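Local atomic coordinates of hexapeptide transferase family protein (Anaplasma phagocytophilum, PDB entry 3IXC), a protein that probably acts as a hexapeptide-repeat transferase and binds magnesium, as a trimer of left-handed beta-helices. Residues M128-E134 with L145-V151. Residues are numbered along the deposited sequence; the frame is centred on the assembly and turned at random.
Sequences MDRAVME and LTRGKIV
Arg-147, modelled in two conformers, in this one lays its extended side chain alongside that of Asp-129, both pointing the same way, with NE 3.6 Å from Asp-129 CB. Asp-129 OD2 lies over one face of the guanidinium, the two planes 23° apart, and 3.5 Å from Arg-147 NH2; no N-H points at this oxygen, so the salt bridge is one of charge alone. In the same conformer a water in the guanidinium plane accepts from both Arg-147 NE and Asp-129 N. The bend of Arg-130 at chi3 (-76°) carries its guanidinium to the Gly-148 corner, NH1 3.8 Å from Gly-148 CA, its plane 79° from that of Arg-147. Two type II turns, Met-128 to Ala-131 and Thr-146 to Lys-149, stack as successive corners of the beta-helix, joined where Gly-148 N donates to Asp-129 O. Beyond them the chains run as parallel strands: Val-132 N donates to Lys-149 O, Val-132 O accepts from Val-151 N, and Glu-134 N reaches Val-151 O at 2.8 Å. Val-132 pairs with Ile-150 on one face, while Met-133 CG meets Val-151 CG2 on the other. Asp-129 touches His-111, a magnesium ligand, placing its carboxylate in the second shell; Arg-147, when so placed, may indirectly tune the site's electrostatics.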
loop_
_atom_site.group_PDB
_atom_site.type_symbol
_atom_site.label_atom_id
_atom_site.label_comp_id
_atom_site.label_asym_id
_atom_site.label_seq_id
_atom_site.Cartn_x
_atom_site.Cartn_y
_atom_site.Cartn_z
ATOM N N MET A 128 -10.746 -7.104 8.354
ATOM C CA MET A 128 -11.618 -6.076 8.937
ATOM C C MET A 128 -11.877 -6.297 10.427
ATOM O O MET A 128 -11.567 -7.365 10.972
ATOM C CB MET A 128 -12.957 -6.008 8.181
ATOM C CG MET A 128 -12.847 -5.728 6.678
ATOM S SD MET A 128 -12.486 -4.022 6.230
ATOM C CE MET A 128 -13.995 -3.201 6.730
ATOM N N ASP A 129 -12.463 -5.280 11.064
ATOM C CA ASP A 129 -12.798 -5.298 12.489
ATOM C C ASP A 129 -13.511 -6.582 12.893
ATOM O O ASP A 129 -14.444 -7.025 12.223
ATOM C CB ASP A 129 -13.679 -4.087 12.853
ATOM C CG ASP A 129 -12.877 -2.805 13.108
ATOM O OD1 ASP A 129 -11.629 -2.838 13.115
ATOM O OD2 ASP A 129 -13.509 -1.751 13.324
ATOM N N ARG A 130 -13.056 -7.176 13.991
ATOM C CA ARG A 130 -13.701 -8.345 14.599
ATOM C C ARG A 130 -13.490 -9.656 13.828
ATOM O O ARG A 130 -13.923 -10.709 14.288
ATOM C CB ARG A 130 -15.204 -8.108 14.869
ATOM C CG ARG A 130 -15.503 -6.992 15.864
ATOM C CD ARG A 130 -17.004 -6.848 16.137
ATOM N NE ARG A 130 -17.708 -6.177 15.042
ATOM C CZ ARG A 130 -18.438 -6.793 14.115
ATOM N NH1 ARG A 130 -18.584 -8.113 14.133
ATOM N NH2 ARG A 130 -19.038 -6.078 13.170
ATOM N N ALA A 131 -12.819 -9.611 12.675
ATOM C CA ALA A 131 -12.469 -10.858 11.996
ATOM C C ALA A 131 -11.483 -11.660 12.846
ATOM O O ALA A 131 -10.705 -11.097 13.617
ATOM C CB ALA A 131 -11.908 -10.597 10.595
ATOM N N VAL A 132 -11.542 -12.980 12.721
ATOM C CA VAL A 132 -10.666 -13.873 13.477
ATOM C C VAL A 132 -10.079 -14.890 12.521
ATOM O O VAL A 132 -10.803 -15.487 11.723
ATOM C CB VAL A 132 -11.437 -14.627 14.598
ATOM C CG1 VAL A 132 -10.535 -15.668 15.282
ATOM C CG2 VAL A 132 -12.004 -13.645 15.622
ATOM N N MET A 133 -8.765 -15.078 12.592
ATOM C CA MET A 133 -8.144 -16.248 11.993
ATOM C C MET A 133 -7.704 -17.164 13.128
ATOM O O MET A 133 -6.937 -16.758 14.008
ATOM C CB MET A 133 -6.961 -15.863 11.100
ATOM C CG MET A 133 -7.399 -15.120 9.844
ATOM S SD MET A 133 -6.037 -14.737 8.738
ATOM C CE MET A 133 -5.594 -16.383 8.170
ATOM N N GLU A 134 -8.227 -18.386 13.137
ATOM C CA GLU A 134 -7.814 -19.352 14.144
ATOM C C GLU A 134 -6.374 -19.791 13.888
ATOM O O GLU A 134 -5.809 -19.528 12.823
ATOM C CB GLU A 134 -8.760 -20.554 14.155
ATOM C CG GLU A 134 -10.185 -20.176 14.578
ATOM C CD GLU A 134 -11.075 -21.380 14.778
ATOM O OE1 GLU A 134 -10.713 -22.496 14.331
ATOM O OE2 GLU A 134 -12.153 -21.206 15.395
ATOM N N LEU A 145 -11.137 -10.022 4.051
ATOM C CA LEU A 145 -11.854 -10.754 5.096
ATOM C C LEU A 145 -12.720 -9.772 5.868
ATOM O O LEU A 145 -12.205 -8.902 6.577
ATOM C CB LEU A 145 -10.873 -11.478 6.031
ATOM C CG LEU A 145 -11.502 -12.411 7.082
ATOM C CD1 LEU A 145 -12.287 -13.543 6.421
ATOM C CD2 LEU A 145 -10.431 -12.981 8.007
ATOM N N THR A 146 -14.035 -9.907 5.717
ATOM C CA THR A 146 -14.971 -8.879 6.187
ATOM C C THR A 146 -15.271 -9.001 7.683
ATOM O O THR A 146 -14.857 -9.973 8.327
ATOM C CB THR A 146 -16.261 -8.866 5.340
ATOM O OG1 THR A 146 -16.887 -10.155 5.394
ATOM C CG2 THR A 146 -15.930 -8.532 3.886
ATOM N N ARG A 147 -15.985 -8.010 8.223
ATOM C CA ARG A 147 -16.148 -7.902 9.667
ATOM C C ARG A 147 -16.760 -9.152 10.301
ATOM O O ARG A 147 -17.770 -9.684 9.834
ATOM C CB ARG A 147 -16.920 -6.633 10.052
ATOM C CG ARG A 147 -16.101 -5.347 9.908
ATOM C CD ARG A 147 -16.843 -4.148 10.489
ATOM N NE ARG A 147 -16.049 -2.920 10.434
ATOM C CZ ARG A 147 -16.464 -1.744 10.894
ATOM N NH1 ARG A 147 -17.666 -1.631 11.441
ATOM N NH2 ARG A 147 -15.680 -0.678 10.805
ATOM N N GLY A 148 -16.113 -9.630 11.357
ATOM C CA GLY A 148 -16.630 -10.739 12.156
ATOM C C GLY A 148 -16.483 -12.145 11.604
ATOM O O GLY A 148 -16.893 -13.103 12.257
ATOM N N LYS A 149 -15.910 -12.279 10.410
ATOM C CA LYS A 149 -15.743 -13.602 9.797
ATOM C C LYS A 149 -14.655 -14.387 10.513
ATOM O O LYS A 149 -13.673 -13.802 10.975
ATOM C CB LYS A 149 -15.441 -13.491 8.296
ATOM C CG LYS A 149 -16.610 -12.961 7.457
ATOM C CD LYS A 149 -17.649 -14.064 7.196
ATOM C CE LYS A 149 -18.836 -13.552 6.381
ATOM N NZ LYS A 149 -19.917 -12.954 7.219
ATOM N N ILE A 150 -14.852 -15.701 10.609
ATOM C CA ILE A 150 -13.932 -16.587 11.323
ATOM C C ILE A 150 -13.340 -17.631 10.374
ATOM O O ILE A 150 -14.070 -18.480 9.848
ATOM C CB ILE A 150 -14.635 -17.330 12.495
ATOM C CG1 ILE A 150 -15.629 -16.422 13.230
ATOM C CG2 ILE A 150 -13.602 -17.923 13.456
ATOM C CD1 ILE A 150 -14.992 -15.330 14.048
ATOM N N VAL A 151 -12.027 -17.560 10.159
ATOM C CA VAL A 151 -11.309 -18.563 9.365
ATOM C C VAL A 151 -10.857 -19.650 10.344
ATOM O O VAL A 151 -10.091 -19.380 11.266
ATOM C CB VAL A 151 -10.087 -17.959 8.628
ATOM C CG1 VAL A 151 -9.415 -19.004 7.733
ATOM C CG2 VAL A 151 -10.494 -16.720 7.796
HETATM O O HOH W 1 -12.882 -2.477 9.848
#